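Local coordinates for protein beta-Lactamase/D-Alanine Carboxypeptidase (Pseudomonas syringae pv. tomato, PDB 5EVI) that probably hydrolyses the amide bond of beta-lactam antibiotics to give substituted beta-amino acids, as a class C beta-lactamase probably contributing to antibiotic resistance, at residues Leu105-Gly114 with Ser158-Ala166. Numbering follows the deposited sequence.
Sequences LGKIPVFHLG and SIGLLGVIA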
loop_
_atom_site.group_PDB
_atom_site.type_symbol
_atom_site.label_atom_id
_atom_site.label_comp_id
_atom_site.label_asym_id
_atom_site.label_seq_id
_atom_site.Cartn_x
_atom_site.Cartn_y
_atom_site.Cartn_z
ATOM N N LEU D 105 13.633 15.030 14.792
ATOM C CA LEU D 105 13.191 14.380 13.546
ATOM C C LEU D 105 14.075 14.750 12.353
ATOM O O LEU D 105 14.289 13.925 11.464
ATOM C CB LEU D 105 11.729 14.736 13.232
ATOM C CG LEU D 105 11.032 13.974 12.097
ATOM C CD1 LEU D 105 10.916 12.489 12.407
ATOM C CD2 LEU D 105 9.657 14.569 11.842
ATOM N N GLY D 106 14.574 15.986 12.349
ATOM C CA GLY D 106 15.446 16.501 11.300
ATOM C C GLY D 106 16.670 15.667 10.964
ATOM O O GLY D 106 16.953 15.453 9.785
ATOM N N LYS D 107 17.388 15.200 11.992
ATOM C CA LYS D 107 18.662 14.467 11.797
ATOM C C LYS D 107 18.534 12.947 11.522
ATOM O O LYS D 107 19.553 12.272 11.340
ATOM C CB LYS D 107 19.640 14.725 12.968
ATOM C CG LYS D 107 19.323 14.043 14.297
ATOM C CD LYS D 107 20.486 14.178 15.283
ATOM C CE LYS D 107 20.355 13.224 16.462
ATOM N NZ LYS D 107 21.549 13.234 17.361
ATOM N N ILE D 108 17.306 12.421 11.498
ATOM C CA ILE D 108 17.054 11.000 11.211
ATOM C C ILE D 108 17.013 10.804 9.692
ATOM O O ILE D 108 16.404 11.621 8.997
ATOM C CB ILE D 108 15.704 10.529 11.817
ATOM C CG1 ILE D 108 15.710 10.710 13.338
ATOM C CG2 ILE D 108 15.419 9.065 11.477
ATOM C CD1 ILE D 108 14.334 10.714 13.964
ATOM N N PRO D 109 17.644 9.720 9.170
ATOM C CA PRO D 109 17.547 9.447 7.720
ATOM C C PRO D 109 16.098 9.304 7.197
ATOM O O PRO D 109 15.221 8.833 7.921
ATOM C CB PRO D 109 18.330 8.137 7.557
ATOM C CG PRO D 109 19.316 8.134 8.689
ATOM C CD PRO D 109 18.618 8.821 9.832
ATOM N N VAL D 110 15.878 9.703 5.941
ATOM C CA VAL D 110 14.531 9.762 5.335
ATOM C C VAL D 110 13.888 8.376 5.189
ATOM O O VAL D 110 12.665 8.250 5.344
ATOM C CB VAL D 110 14.561 10.486 3.959
ATOM C CG1 VAL D 110 13.221 10.410 3.218
ATOM C CG2 VAL D 110 14.963 11.949 4.119
ATOM N N PHE D 111 14.695 7.350 4.909
ATOM C CA PHE D 111 14.162 6.006 4.620
ATOM C C PHE D 111 13.294 5.453 5.745
ATOM O O PHE D 111 12.304 4.772 5.487
ATOM C CB PHE D 111 15.270 5.012 4.238
ATOM C CG PHE D 111 16.138 4.542 5.378
ATOM C CD1 PHE D 111 15.805 3.398 6.105
ATOM C CD2 PHE D 111 17.331 5.194 5.680
ATOM C CE1 PHE D 111 16.621 2.942 7.131
ATOM C CE2 PHE D 111 18.157 4.734 6.712
ATOM C CZ PHE D 111 17.797 3.610 7.432
ATOM N N HIS D 112 13.652 5.782 6.986
ATOM C CA HIS D 112 12.874 5.376 8.162
ATOM C C HIS D 112 11.379 5.740 8.136
ATOM O O HIS D 112 10.604 5.173 8.916
ATOM C CB HIS D 112 13.459 6.009 9.426
ATOM C CG HIS D 112 14.770 5.434 9.840
ATOM N ND1 HIS D 112 14.905 4.154 10.327
ATOM C CD2 HIS D 112 16.010 5.971 9.833
ATOM C CE1 HIS D 112 16.175 3.932 10.624
ATOM N NE2 HIS D 112 16.866 5.012 10.315
ATOM N N LEU D 113 10.999 6.720 7.319
ATOM C CA LEU D 113 9.600 7.137 7.198
ATOM C C LEU D 113 8.773 6.191 6.336
ATOM O O LEU D 113 7.552 6.218 6.412
ATOM C CB LEU D 113 9.508 8.523 6.563
ATOM C CG LEU D 113 10.174 9.721 7.253
ATOM C CD1 LEU D 113 10.270 10.871 6.271
ATOM C CD2 LEU D 113 9.388 10.142 8.483
ATOM N N GLY D 114 9.431 5.473 5.428
ATOM C CA GLY D 114 8.805 4.391 4.673
ATOM C C GLY D 114 8.867 3.026 5.327
ATOM O O GLY D 114 8.175 2.103 4.891
ATOM N N SER D 158 4.236 9.531 9.682
ATOM C CA SER D 158 5.603 9.327 9.238
ATOM C C SER D 158 5.660 9.026 7.738
ATOM O O SER D 158 6.390 9.685 7.011
ATOM C CB SER D 158 6.256 8.215 10.042
ATOM O OG SER D 158 5.340 7.168 10.282
ATOM N N ILE D 159 4.888 8.037 7.287
ATOM C CA ILE D 159 4.782 7.760 5.845
ATOM C C ILE D 159 4.155 8.922 5.069
ATOM O O ILE D 159 4.527 9.167 3.920
ATOM C CB ILE D 159 4.045 6.426 5.562
ATOM C CG1 ILE D 159 4.193 5.999 4.098
ATOM C CG2 ILE D 159 2.580 6.506 5.932
ATOM C CD1 ILE D 159 5.603 5.650 3.729
ATOM N N GLY D 160 3.228 9.650 5.695
ATOM C CA GLY D 160 2.702 10.880 5.113
ATOM C C GLY D 160 3.796 11.900 4.814
ATOM O O GLY D 160 3.764 12.559 3.768
ATOM N N LEU D 161 4.764 12.013 5.726
ATOM C CA LEU D 161 5.922 12.895 5.548
ATOM C C LEU D 161 6.828 12.488 4.372
ATOM O O LEU D 161 7.453 13.350 3.762
ATOM C CB LEU D 161 6.752 12.970 6.841
ATOM C CG LEU D 161 7.904 13.977 6.896
ATOM C CD1 LEU D 161 7.403 15.398 6.682
ATOM C CD2 LEU D 161 8.634 13.854 8.224
ATOM N N LEU D 162 6.917 11.190 4.072
ATOM C CA LEU D 162 7.674 10.700 2.907
ATOM C C LEU D 162 7.104 11.250 1.593
ATOM O O LEU D 162 7.856 11.685 0.722
ATOM C CB LEU D 162 7.701 9.163 2.878
ATOM C CG LEU D 162 8.566 8.447 1.835
ATOM C CD1 LEU D 162 10.042 8.761 2.016
ATOM C CD2 LEU D 162 8.332 6.943 1.902
ATOM N N GLY D 163 5.780 11.240 1.462
ATOM C CA GLY D 163 5.109 11.830 0.297
ATOM C C GLY D 163 5.320 13.333 0.150
ATOM O O GLY D 163 5.472 13.835 -0.970
ATOM N N VAL D 164 5.338 14.044 1.281
ATOM C CA VAL D 164 5.585 15.495 1.308
ATOM C C VAL D 164 7.027 15.812 0.879
ATOM O O VAL D 164 7.245 16.755 0.114
ATOM C CB VAL D 164 5.265 16.111 2.702
ATOM C CG1 VAL D 164 5.701 17.572 2.791
ATOM C CG2 VAL D 164 3.775 15.999 3.003
ATOM N N ILE D 165 7.992 15.029 1.367
ATOM C CA ILE D 165 9.403 15.141 0.943
ATOM C C ILE D 165 9.590 14.805 -0.548
ATOM O O ILE D 165 10.329 15.502 -1.244
ATOM C CB ILE D 165 10.343 14.267 1.827
ATOM C CG1 ILE D 165 10.448 14.870 3.232
ATOM C CG2 ILE D 165 11.747 14.151 1.223
ATOM C CD1 ILE D 165 11.154 13.999 4.254
ATOM N N ALA D 166 8.927 13.751 -1.030
ATOM C CA ALA D 166 9.059 13.310 -2.431
ATOM C C ALA D 166 8.474 14.304 -3.445
ATOM O O ALA D 166 9.064 14.533 -4.503
ATOM C CB ALA D 166 8.428 11.937 -2.619
HETATM O O HOH W 1 6.421 5.242 8.747
#
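Leu113 plugs into the side of helix 156-169 as a knob into a hole, in a buried, almost wholly apolar contact between that helix and the loop running into the short helix 112-115. The hole is formed by Ser158, Leu161, Leu162 and Ile165. With CG anti to its carbonyl carbon (chi1 -60°), Leu113 brings both methyls against Leu161 CD2, its CD2 at 3.8 Å, while its CD1 also meets Ile165 CD1 at 3.8 Å, the side chains of Leu113 and Ile165 crossing at about a right angle. Leu105 CD2 reaches Leu161 CD2 tip to tip at 3.8 Å. Beyond the knob, Val110 CG1 packs on Leu162 CD1, and Leu162 CD2 lies against the bare CA of Gly114 (3.8 Å). Polar links are few. Leu113 O accepts a CA-H...O contact from Ile159 CA (3.2 Å) and a hydrogen bond from a water, 2.8 Å away, that also bonds Ser158 OG. Leu162 also touches Ala78, and Ile159 touches Lys71, both of helix 70-83, whose start carries a probable SxxK motif. Helix 156-169 thus packs against both the loop and helix 70-83 in the mainly helical region of the serine beta-lactamase/penicillin-binding protein fold.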